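PDB 3H1N: probable glutathione S-transferase from Bordetella bronchiseptica RB50, which probably conjugates glutathione to electrophilic substrates, as glutathione S-transferases do, and is built from a thioredoxin-like domain followed by an all-helical one. Local coordinates for residues F36-I46 / I90-L100; G194-T205 / F243-A252. All coordinates share one frame; numbering follows the deposited sequence.

Interaction 1. Residues F36-I46 / I90-L100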
loop_
_atom_site.group_PDB
_atom_site.type_symbol
_atom_site.label_atom_id
_atom_site.label_comp_id
_atom_site.label_asym_id
_atom_site.label_seq_id
_atom_site.Cartn_x
_atom_site.Cartn_y
_atom_site.Cartn_z
ATOM N N PHE B 36 -12.086 6.305 -3.688
ATOM C CA PHE B 36 -11.231 5.926 -4.818
ATOM C C PHE B 36 -11.906 4.840 -5.669
ATOM O O PHE B 36 -11.868 4.876 -6.908
ATOM C CB PHE B 36 -9.850 5.473 -4.345
ATOM C CG PHE B 36 -9.042 6.563 -3.686
ATOM C CD1 PHE B 36 -8.310 7.476 -4.455
ATOM C CD2 PHE B 36 -8.998 6.669 -2.293
ATOM C CE1 PHE B 36 -7.551 8.475 -3.843
ATOM C CE2 PHE B 36 -8.247 7.679 -1.669
ATOM C CZ PHE B 36 -7.526 8.584 -2.448
ATOM N N VAL B 37 -12.571 3.909 -5.002
ATOM C CA VAL B 37 -13.275 2.829 -5.694
ATOM C C VAL B 37 -14.532 3.363 -6.382
ATOM O O VAL B 37 -14.796 3.045 -7.557
ATOM C CB VAL B 37 -13.598 1.659 -4.732
ATOM C CG1 VAL B 37 -14.375 0.554 -5.456
ATOM C CG2 VAL B 37 -12.324 1.105 -4.142
ATOM N N ARG B 38 -15.275 4.202 -5.657
ATOM C CA ARG B 38 -16.540 4.759 -6.118
ATOM C C ARG B 38 -16.339 5.595 -7.385
ATOM O O ARG B 38 -17.148 5.516 -8.314
ATOM C CB ARG B 38 -17.156 5.617 -4.995
ATOM C CG ARG B 38 -18.637 5.908 -5.105
ATOM C CD ARG B 38 -19.306 6.008 -3.717
ATOM N NE ARG B 38 -18.419 6.657 -2.770
ATOM C CZ ARG B 38 -18.052 6.163 -1.589
ATOM N NH1 ARG B 38 -17.205 6.852 -0.842
ATOM N NH2 ARG B 38 -18.558 5.026 -1.133
ATOM N N LEU B 39 -15.264 6.391 -7.431
ATOM C CA LEU B 39 -14.962 7.174 -8.642
ATOM C C LEU B 39 -14.750 6.287 -9.874
ATOM O O LEU B 39 -15.270 6.561 -10.939
ATOM C CB LEU B 39 -13.748 8.095 -8.428
ATOM C CG LEU B 39 -13.990 9.345 -7.574
ATOM C CD1 LEU B 39 -12.666 9.946 -7.141
ATOM C CD2 LEU B 39 -14.837 10.380 -8.319
ATOM N N ALA B 40 -13.986 5.211 -9.716
ATOM C CA ALA B 40 -13.736 4.298 -10.825
ATOM C C ALA B 40 -14.996 3.591 -11.323
ATOM O O ALA B 40 -15.189 3.451 -12.534
ATOM C CB ALA B 40 -12.667 3.279 -10.427
ATOM N N LEU B 41 -15.845 3.134 -10.397
ATOM C CA LEU B 41 -17.072 2.413 -10.758
ATOM C C LEU B 41 -18.020 3.371 -11.447
ATOM O O LEU B 41 -18.665 3.019 -12.444
ATOM C CB LEU B 41 -17.764 1.821 -9.526
ATOM C CG LEU B 41 -17.018 0.727 -8.758
ATOM C CD1 LEU B 41 -17.662 0.524 -7.372
ATOM C CD2 LEU B 41 -16.993 -0.570 -9.586
ATOM N N GLU B 42 -18.088 4.589 -10.916
ATOM C CA GLU B 42 -18.965 5.620 -11.489
ATOM C C GLU B 42 -18.521 6.045 -12.897
ATOM O O GLU B 42 -19.326 6.048 -13.842
ATOM C CB GLU B 42 -19.051 6.828 -10.545
ATOM C CG GLU B 42 -19.813 6.570 -9.219
ATOM C CD GLU B 42 -21.337 6.714 -9.325
ATOM O OE1 GLU B 42 -22.043 6.364 -8.352
ATOM O OE2 GLU B 42 -21.834 7.169 -10.363
ATOM N N ALA B 43 -17.250 6.411 -13.038
ATOM C CA ALA B 43 -16.709 6.870 -14.323
ATOM C C ALA B 43 -16.655 5.742 -15.360
ATOM O O ALA B 43 -16.927 5.969 -16.535
ATOM C CB ALA B 43 -15.338 7.514 -14.141
ATOM N N GLY B 44 -16.353 4.528 -14.908
ATOM C CA GLY B 44 -16.352 3.358 -15.785
ATOM C C GLY B 44 -17.733 2.791 -16.092
ATOM O O GLY B 44 -17.850 1.853 -16.875
ATOM N N LYS B 45 -18.770 3.368 -15.486
ATOM C CA LYS B 45 -20.168 2.901 -15.619
ATOM C C LYS B 45 -20.328 1.411 -15.303
ATOM O O LYS B 45 -20.954 0.653 -16.046
ATOM C CB LYS B 45 -20.743 3.246 -16.997
ATOM C CG LYS B 45 -20.845 4.737 -17.252
ATOM C CD LYS B 45 -21.422 4.990 -18.628
ATOM C CE LYS B 45 -20.344 5.390 -19.622
ATOM N NZ LYS B 45 -20.223 6.878 -19.719
ATOM N N ILE B 46 -19.726 0.997 -14.200
ATOM C CA ILE B 46 -19.827 -0.373 -13.725
ATOM C C ILE B 46 -20.885 -0.395 -12.620
ATOM O O ILE B 46 -20.707 0.259 -11.599
ATOM C CB ILE B 46 -18.475 -0.845 -13.159
ATOM C CG1 ILE B 46 -17.384 -0.728 -14.231
ATOM C CG2 ILE B 46 -18.589 -2.267 -12.599
ATOM C CD1 ILE B 46 -15.964 -0.713 -13.659
ATOM N N ILE B 90 -8.612 -3.722 -5.099
ATOM C CA ILE B 90 -9.926 -3.583 -5.737
ATOM C C ILE B 90 -9.741 -2.930 -7.105
ATOM O O ILE B 90 -10.229 -3.441 -8.112
ATOM C CB ILE B 90 -10.931 -2.806 -4.847
ATOM C CG1 ILE B 90 -11.205 -3.594 -3.546
ATOM C CG2 ILE B 90 -12.234 -2.521 -5.611
ATOM C CD1 ILE B 90 -11.853 -2.744 -2.445
ATOM N N LEU B 91 -8.970 -1.845 -7.146
ATOM C CA LEU B 91 -8.807 -1.080 -8.388
ATOM C C LEU B 91 -8.019 -1.858 -9.438
ATOM O O LEU B 91 -8.370 -1.809 -10.611
ATOM C CB LEU B 91 -8.169 0.285 -8.114
ATOM C CG LEU B 91 -9.037 1.326 -7.397
ATOM C CD1 LEU B 91 -8.194 2.508 -6.884
ATOM C CD2 LEU B 91 -10.162 1.805 -8.314
ATOM N N LEU B 92 -6.977 -2.581 -9.010
ATOM C CA LEU B 92 -6.250 -3.514 -9.881
ATOM C C LEU B 92 -7.190 -4.483 -10.647
ATOM O O LEU B 92 -6.998 -4.741 -11.847
ATOM C CB LEU B 92 -5.223 -4.327 -9.069
ATOM C CG LEU B 92 -4.308 -5.269 -9.858
ATOM C CD1 LEU B 92 -3.276 -4.492 -10.668
ATOM C CD2 LEU B 92 -3.624 -6.301 -8.917
ATOM N N PHE B 93 -8.178 -5.033 -9.945
ATOM C CA PHE B 93 -9.163 -5.910 -10.568
ATOM C C PHE B 93 -9.971 -5.151 -11.619
ATOM O O PHE B 93 -10.150 -5.636 -12.738
ATOM C CB PHE B 93 -10.094 -6.566 -9.522
ATOM C CG PHE B 93 -11.319 -7.188 -10.127
ATOM C CD1 PHE B 93 -11.214 -8.350 -10.902
ATOM C CD2 PHE B 93 -12.564 -6.586 -9.972
ATOM C CE1 PHE B 93 -12.349 -8.922 -11.494
ATOM C CE2 PHE B 93 -13.721 -7.145 -10.574
ATOM C CZ PHE B 93 -13.609 -8.313 -11.326
ATOM N N LEU B 94 -10.446 -3.960 -11.258
ATOM C CA LEU B 94 -11.257 -3.164 -12.187
ATOM C C LEU B 94 -10.468 -2.749 -13.417
ATOM O O LEU B 94 -11.016 -2.690 -14.530
ATOM C CB LEU B 94 -11.843 -1.933 -11.490
ATOM C CG LEU B 94 -12.707 -2.256 -10.266
ATOM C CD1 LEU B 94 -13.230 -0.986 -9.591
ATOM C CD2 LEU B 94 -13.867 -3.203 -10.641
ATOM N N GLY B 95 -9.185 -2.463 -13.207
ATOM C CA GLY B 95 -8.284 -2.119 -14.303
ATOM C C GLY B 95 -8.100 -3.249 -15.305
ATOM O O GLY B 95 -8.064 -3.013 -16.517
ATOM N N VAL B 96 -7.976 -4.474 -14.801
ATOM C CA VAL B 96 -7.739 -5.624 -15.660
ATOM C C VAL B 96 -9.027 -6.077 -16.328
ATOM O O VAL B 96 -9.035 -6.373 -17.519
ATOM C CB VAL B 96 -7.061 -6.801 -14.898
ATOM C CG1 VAL B 96 -7.103 -8.081 -15.718
ATOM C CG2 VAL B 96 -5.627 -6.446 -14.576
ATOM N N GLU B 97 -10.121 -6.110 -15.574
ATOM C CA GLU B 97 -11.344 -6.730 -16.076
ATOM C C GLU B 97 -12.255 -5.764 -16.834
ATOM O O GLU B 97 -12.951 -6.189 -17.760
ATOM C CB GLU B 97 -12.073 -7.470 -14.950
ATOM C CG GLU B 97 -13.385 -8.182 -15.295
ATOM C CD GLU B 97 -13.361 -9.088 -16.534
ATOM O OE1 GLU B 97 -12.299 -9.647 -16.942
ATOM O OE2 GLU B 97 -14.464 -9.259 -17.101
ATOM N N HIS B 98 -12.215 -4.478 -16.485
ATOM C CA HIS B 98 -13.050 -3.467 -17.144
ATOM C C HIS B 98 -12.274 -2.433 -17.954
ATOM O O HIS B 98 -12.844 -1.432 -18.397
ATOM C CB HIS B 98 -13.963 -2.774 -16.126
ATOM C CG HIS B 98 -14.913 -3.713 -15.450
ATOM N ND1 HIS B 98 -16.161 -4.001 -15.958
ATOM C CD2 HIS B 98 -14.785 -4.457 -14.325
ATOM C CE1 HIS B 98 -16.766 -4.875 -15.171
ATOM N NE2 HIS B 98 -15.953 -5.169 -14.174
ATOM N N GLY B 99 -10.981 -2.670 -18.162
ATOM C CA GLY B 99 -10.188 -1.783 -19.020
ATOM C C GLY B 99 -9.956 -0.389 -18.444
ATOM O O GLY B 99 -9.830 0.580 -19.193
ATOM N N LEU B 100 -9.895 -0.283 -17.116
ATOM C CA LEU B 100 -9.598 1.010 -16.463
ATOM C C LEU B 100 -8.094 1.218 -16.283
ATOM O O LEU B 100 -7.649 2.135 -15.577
ATOM C CB LEU B 100 -10.323 1.124 -15.111
ATOM C CG LEU B 100 -11.818 0.780 -15.112
ATOM C CD1 LEU B 100 -12.432 1.131 -13.776
ATOM C CD2 LEU B 100 -12.550 1.486 -16.262
#
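A40 and L91 meet where the two helices run side by side: A40 CB lies 3.6 Å from L91 CD2, and L100 CD1, from beyond the end of the other helix, is 4.0 Å from the same methyl. One turn earlier V37 straddles I90, both of its methyls resting on I90 CG2, with V37 CG1 at 3.8 Å; I90 CG2 lies opposite its own backbone N (chi1 to CG1 -64°), which turns it to V37. L41 CD2 reaches L94 CD1 at 3.8 Å, the two side chains crossing at about a right angle. Past the helix end I46 comes in over one face of the H98 imidazole, its CD1 4.0 Å from the ring centroid, a CH-pi contact. Two things position this pair. A Schellman motif at K45 turns the chain after helix 34-43 so that I46 faces back toward the other segment, and Y22 OH holds H98 NE2 by a hydrogen bond. The axes of 36-43 and 90-97 approach to 10.4 Å and run nearly parallel, 17° apart, as expected for the two helices that share one side of the sheet in a thioredoxin-like domain. Strand 22-25 packs against V37 and I46, while helices 105-127 and 183-198 cover F36 and L91.

Interaction 2. Residues G194-T205 / F243-A252; sequences GLLHAFPRRMRT and FRHYPELDGA
The F243 ring lays one face against the backbone of G194, whose CA stands 3.6 Å from the ring centroid in a CH-pi contact; a glycine here permits this close approach. H197 takes H245 CB over one face of its imidazole and has F243 O at its edge, CD2 to O 3.5 Å, while a water in the ring plane joins H197 NE2 to H245 N. The F199 ring turns its edge to L249 O, 3.3 Å from CE1, and R201 carries G251 CA over one guanidinium face. A252 O sits at the edge of the R202 guanidinium.

At the centre is D250. With CG swung opposite its backbone N (chi1 -156°), its carboxylate reaches the start of helix 200-206 and takes two backbone N-H groups on syn sides: R201 N to OD2 at 2.7 Å and R202 N to OD1 at 3.0 Å. F199 is the N-cap residue, but the carboxylate that binds these first-turn amides comes from the chain's tail, and its negative charge would probably be stabilised by the positive end of the helix dipole. The tail follows helix 224-230 and packs back over the helical domain typical of glutathione S-transferases, spanning the break between helices 183-198 and 200-206.

The last residue is tied down as well. A252 O receives R202 NH1 at 2.9 Å and T205 OG1 at 2.6 Å, both in the carbonyl plane on lone pairs; OXT forms a long salt bridge with R202 NH1, a matter of charge alone, since it lies well out of the guanidinium plane. The R202 chain bends at chi2 (61°) to bring NH1 there, and R153 O binds its NE. One water links A198 O with Y246 N, another R201 NH1 with P247 O; a third, held weakly by R201 NH2, accepts from A252 N. R153 also bonds to L249 O.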
loop_
_atom_site.group_PDB
_atom_site.type_symbol
_atom_site.label_atom_id
_atom_site.label_comp_id
_atom_site.label_asym_id
_atom_site.label_seq_id
_atom_site.Cartn_x
_atom_site.Cartn_y
_atom_site.Cartn_z
ATOM N N GLY B 194 -8.657 16.349 -2.019
ATOM C CA GLY B 194 -8.465 16.173 -0.583
ATOM C C GLY B 194 -7.481 17.167 0.018
ATOM O O GLY B 194 -7.744 17.736 1.076
ATOM N N LEU B 195 -6.354 17.375 -0.660
ATOM C CA LEU B 195 -5.335 18.322 -0.202
ATOM C C LEU B 195 -5.820 19.773 -0.280
ATOM O O LEU B 195 -5.528 20.587 0.615
ATOM C CB LEU B 195 -4.016 18.127 -0.960
ATOM C CG LEU B 195 -3.260 16.825 -0.627
ATOM C CD1 LEU B 195 -2.019 16.601 -1.517
ATOM C CD2 LEU B 195 -2.837 16.782 0.837
ATOM N N LEU B 196 -6.563 20.084 -1.336
ATOM C CA LEU B 196 -7.182 21.407 -1.498
ATOM C C LEU B 196 -8.121 21.730 -0.343
ATOM O O LEU B 196 -8.240 22.898 0.097
ATOM C CB LEU B 196 -7.945 21.472 -2.825
ATOM C CG LEU B 196 -7.121 21.707 -4.094
ATOM C CD1 LEU B 196 -8.007 21.902 -5.347
ATOM C CD2 LEU B 196 -6.235 22.940 -3.887
ATOM N N HIS B 197 -8.817 20.703 0.127
ATOM C CA HIS B 197 -9.740 20.867 1.227
ATOM C C HIS B 197 -8.999 21.015 2.569
ATOM O O HIS B 197 -9.300 21.927 3.352
ATOM C CB HIS B 197 -10.716 19.695 1.289
ATOM C CG HIS B 197 -11.540 19.692 2.538
ATOM N ND1 HIS B 197 -12.618 20.538 2.721
ATOM C CD2 HIS B 197 -11.407 18.989 3.684
ATOM C CE1 HIS B 197 -13.125 20.331 3.927
ATOM N NE2 HIS B 197 -12.403 19.398 4.529
ATOM N N ALA B 198 -8.029 20.130 2.804
ATOM C CA ALA B 198 -7.338 20.036 4.095
ATOM C C ALA B 198 -6.279 21.111 4.333
ATOM O O ALA B 198 -6.075 21.537 5.473
ATOM C CB ALA B 198 -6.712 18.649 4.271
ATOM N N PHE B 199 -5.594 21.520 3.268
ATOM C CA PHE B 199 -4.433 22.405 3.382
ATOM C C PHE B 199 -4.522 23.499 2.351
ATOM O O PHE B 199 -3.629 23.621 1.512
ATOM C CB PHE B 199 -3.135 21.591 3.197
ATOM C CG PHE B 199 -2.880 20.636 4.311
ATOM C CD1 PHE B 199 -2.220 21.066 5.461
ATOM C CD2 PHE B 199 -3.321 19.311 4.236
ATOM C CE1 PHE B 199 -1.994 20.194 6.518
ATOM C CE2 PHE B 199 -3.120 18.444 5.300
ATOM C CZ PHE B 199 -2.447 18.884 6.435
ATOM N N PRO B 200 -5.612 24.287 2.388
ATOM C CA PRO B 200 -5.827 25.321 1.359
ATOM C C PRO B 200 -4.721 26.384 1.306
ATOM O O PRO B 200 -4.330 26.798 0.206
ATOM C CB PRO B 200 -7.181 25.916 1.735
ATOM C CG PRO B 200 -7.331 25.625 3.181
ATOM C CD PRO B 200 -6.715 24.266 3.367
ATOM N N ARG B 201 -4.185 26.780 2.459
ATOM C CA ARG B 201 -3.093 27.759 2.493
ATOM C C ARG B 201 -1.812 27.209 1.876
ATOM O O ARG B 201 -1.196 27.882 1.053
ATOM C CB ARG B 201 -2.841 28.300 3.912
ATOM C CG ARG B 201 -3.942 29.246 4.408
ATOM C CD ARG B 201 -3.715 29.726 5.845
ATOM N NE ARG B 201 -2.422 30.394 6.010
ATOM C CZ ARG B 201 -1.602 30.200 7.044
ATOM N NH1 ARG B 201 -1.937 29.359 8.017
ATOM N NH2 ARG B 201 -0.442 30.848 7.104
ATOM N N ARG B 202 -1.416 25.990 2.250
ATOM C CA ARG B 202 -0.227 25.377 1.646
ATOM C C ARG B 202 -0.397 25.129 0.143
ATOM O O ARG B 202 0.551 25.299 -0.635
ATOM C CB ARG B 202 0.192 24.091 2.369
ATOM C CG ARG B 202 1.494 23.437 1.832
ATOM C CD ARG B 202 2.711 24.372 1.972
ATOM N NE ARG B 202 3.977 23.674 1.724
ATOM C CZ ARG B 202 5.122 24.273 1.388
ATOM N NH1 ARG B 202 5.179 25.591 1.217
ATOM N NH2 ARG B 202 6.218 23.547 1.204
HETATM N N MSE B 203 -1.612 24.768 -0.270
HETATM C CA MSE B 203 -1.879 24.511 -1.687
HETATM C C MSE B 203 -1.817 25.820 -2.474
HETATM O O MSE B 203 -1.373 25.839 -3.626
HETATM C CB MSE B 203 -3.228 23.790 -1.891
HETATM C CG MSE B 203 -3.221 22.322 -1.430
HETATM SE SE MSE B 203 -1.987 21.174 -2.417
HETATM C CE MSE B 203 -3.181 20.747 -3.909
ATOM N N ARG B 204 -2.248 26.913 -1.845
ATOM C CA ARG B 204 -2.093 28.235 -2.444
ATOM C C ARG B 204 -0.626 28.522 -2.815
ATOM O O ARG B 204 -0.362 29.084 -3.882
ATOM C CB ARG B 204 -2.662 29.314 -1.529
ATOM C CG ARG B 204 -2.867 30.642 -2.192
ATOM C CD ARG B 204 -4.152 31.295 -1.673
ATOM N NE ARG B 204 -4.137 31.476 -0.216
ATOM C CZ ARG B 204 -5.003 30.932 0.641
ATOM N NH1 ARG B 204 -6.000 30.152 0.222
ATOM N NH2 ARG B 204 -4.876 31.187 1.936
ATOM N N THR B 205 0.308 28.115 -1.956
ATOM C CA THR B 205 1.747 28.256 -2.235
ATOM C C THR B 205 2.212 27.319 -3.364
ATOM O O THR B 205 2.991 27.717 -4.242
ATOM C CB THR B 205 2.597 27.975 -0.972
ATOM O OG1 THR B 205 2.241 28.905 0.063
ATOM C CG2 THR B 205 4.112 28.093 -1.277
ATOM N N PHE B 243 -9.228 13.367 4.923
ATOM C CA PHE B 243 -8.862 14.751 4.600
ATOM C C PHE B 243 -9.668 15.727 5.472
ATOM O O PHE B 243 -10.878 15.889 5.293
ATOM C CB PHE B 243 -9.065 15.036 3.098
ATOM C CG PHE B 243 -8.282 14.103 2.190
ATOM C CD1 PHE B 243 -6.923 14.308 1.972
ATOM C CD2 PHE B 243 -8.910 13.017 1.560
ATOM C CE1 PHE B 243 -6.187 13.466 1.134
ATOM C CE2 PHE B 243 -8.182 12.156 0.722
ATOM C CZ PHE B 243 -6.814 12.378 0.513
ATOM N N ARG B 244 -8.997 16.328 6.451
ATOM C CA ARG B 244 -9.664 17.159 7.440
ATOM C C ARG B 244 -9.064 18.546 7.444
ATOM O O ARG B 244 -7.844 18.709 7.518
ATOM C CB ARG B 244 -9.554 16.566 8.850
ATOM C CG ARG B 244 -10.189 15.187 9.039
ATOM C CD ARG B 244 -10.154 14.792 10.504
ATOM N NE ARG B 244 -10.653 13.442 10.751
ATOM C CZ ARG B 244 -10.883 12.936 11.968
ATOM N NH1 ARG B 244 -10.712 13.679 13.052
ATOM N NH2 ARG B 244 -11.316 11.685 12.101
ATOM N N HIS B 245 -9.923 19.551 7.389
ATOM C CA HIS B 245 -9.445 20.927 7.453
ATOM C C HIS B 245 -9.290 21.414 8.897
ATOM O O HIS B 245 -10.266 21.764 9.557
ATOM C CB HIS B 245 -10.360 21.865 6.657
ATOM C CG HIS B 245 -9.974 23.308 6.770
ATOM N ND1 HIS B 245 -8.676 23.742 6.612
ATOM C CD2 HIS B 245 -10.706 24.410 7.056
ATOM C CE1 HIS B 245 -8.625 25.049 6.787
ATOM N NE2 HIS B 245 -9.845 25.480 7.048
ATOM N N TYR B 246 -8.045 21.446 9.369
ATOM C CA TYR B 246 -7.694 22.027 10.656
ATOM C C TYR B 246 -6.784 23.227 10.389
ATOM O O TYR B 246 -5.656 23.055 9.948
ATOM C CB TYR B 246 -6.944 20.986 11.503
ATOM C CG TYR B 246 -7.800 19.828 11.965
ATOM C CD1 TYR B 246 -8.964 20.047 12.712
ATOM C CD2 TYR B 246 -7.433 18.512 11.677
ATOM C CE1 TYR B 246 -9.753 18.978 13.148
ATOM C CE2 TYR B 246 -8.209 17.433 12.118
ATOM C CZ TYR B 246 -9.364 17.673 12.854
ATOM O OH TYR B 246 -10.127 16.611 13.289
ATOM N N PRO B 247 -7.280 24.454 10.614
ATOM C CA PRO B 247 -6.451 25.641 10.337
ATOM C C PRO B 247 -5.066 25.573 11.012
ATOM O O PRO B 247 -4.062 25.994 10.414
ATOM C CB PRO B 247 -7.292 26.788 10.907
ATOM C CG PRO B 247 -8.708 26.299 10.783
ATOM C CD PRO B 247 -8.625 24.819 11.096
ATOM N N GLU B 248 -5.005 25.005 12.220
ATOM C CA GLU B 248 -3.744 24.925 12.976
ATOM C C GLU B 248 -2.665 24.034 12.338
ATOM O O GLU B 248 -1.470 24.205 12.608
ATOM C CB GLU B 248 -3.996 24.534 14.444
ATOM C CG GLU B 248 -4.537 23.115 14.671
ATOM C CD GLU B 248 -6.056 23.017 14.642
ATOM O OE1 GLU B 248 -6.741 23.885 14.032
ATOM O OE2 GLU B 248 -6.580 22.043 15.225
ATOM N N LEU B 249 -3.093 23.106 11.480
ATOM C CA LEU B 249 -2.176 22.239 10.757
ATOM C C LEU B 249 -1.754 22.796 9.387
ATOM O O LEU B 249 -0.821 22.281 8.776
ATOM C CB LEU B 249 -2.787 20.832 10.612
ATOM C CG LEU B 249 -3.219 20.137 11.913
ATOM C CD1 LEU B 249 -3.575 18.677 11.633
ATOM C CD2 LEU B 249 -2.125 20.221 12.980
ATOM N N ASP B 250 -2.419 23.863 8.925
ATOM C CA ASP B 250 -2.117 24.474 7.632
ATOM C C ASP B 250 -1.022 25.565 7.783
ATOM O O ASP B 250 -0.595 25.899 8.896
ATOM C CB ASP B 250 -3.418 25.069 7.044
ATOM C CG ASP B 250 -3.406 25.204 5.511
ATOM O OD1 ASP B 250 -2.446 24.798 4.838
ATOM O OD2 ASP B 250 -4.397 25.748 4.971
ATOM N N GLY B 251 -0.545 26.084 6.660
ATOM C CA GLY B 251 0.431 27.181 6.646
ATOM C C GLY B 251 0.929 27.432 5.234
ATOM O O GLY B 251 0.778 26.577 4.365
ATOM N N ALA B 252 1.550 28.589 5.008
ATOM C CA ALA B 252 2.086 28.923 3.684
ATOM C C ALA B 252 3.181 27.940 3.267
ATOM O O ALA B 252 3.326 27.600 2.087
ATOM C CB ALA B 252 2.604 30.365 3.654
ATOM O OXT ALA B 252 3.943 27.445 4.098
HETATM O O HOH W 1 -12.757 18.784 7.127
HETATM O O HOH W 2 -5.490 20.774 8.106
HETATM O O HOH W 3 -4.317 28.126 9.165
HETATM O O HOH W 4 2.137 30.079 7.597
#

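Interactions 1 and 2 follow one another along the chain and lie on opposite sides of its centre, their own centres 29 Å apart; their nearest atoms are about 5 Å apart without touching. Interaction 1 pairs two helices of the thioredoxin-like domain through apolar side chains, whereas interaction 2 fastens the C-terminal tail to the helical domain through polar groups and waters as well as the packing of F243. Helices 105-127 and 183-198 connect them: T122 touches both F36 and F243, and helix 183-198 meets 36-46 and 90-100 through S187, H190, L186 and Y183 before supplying G194 to A198. In this family glutathione would be expected to bind mainly along the thioredoxin-like domain.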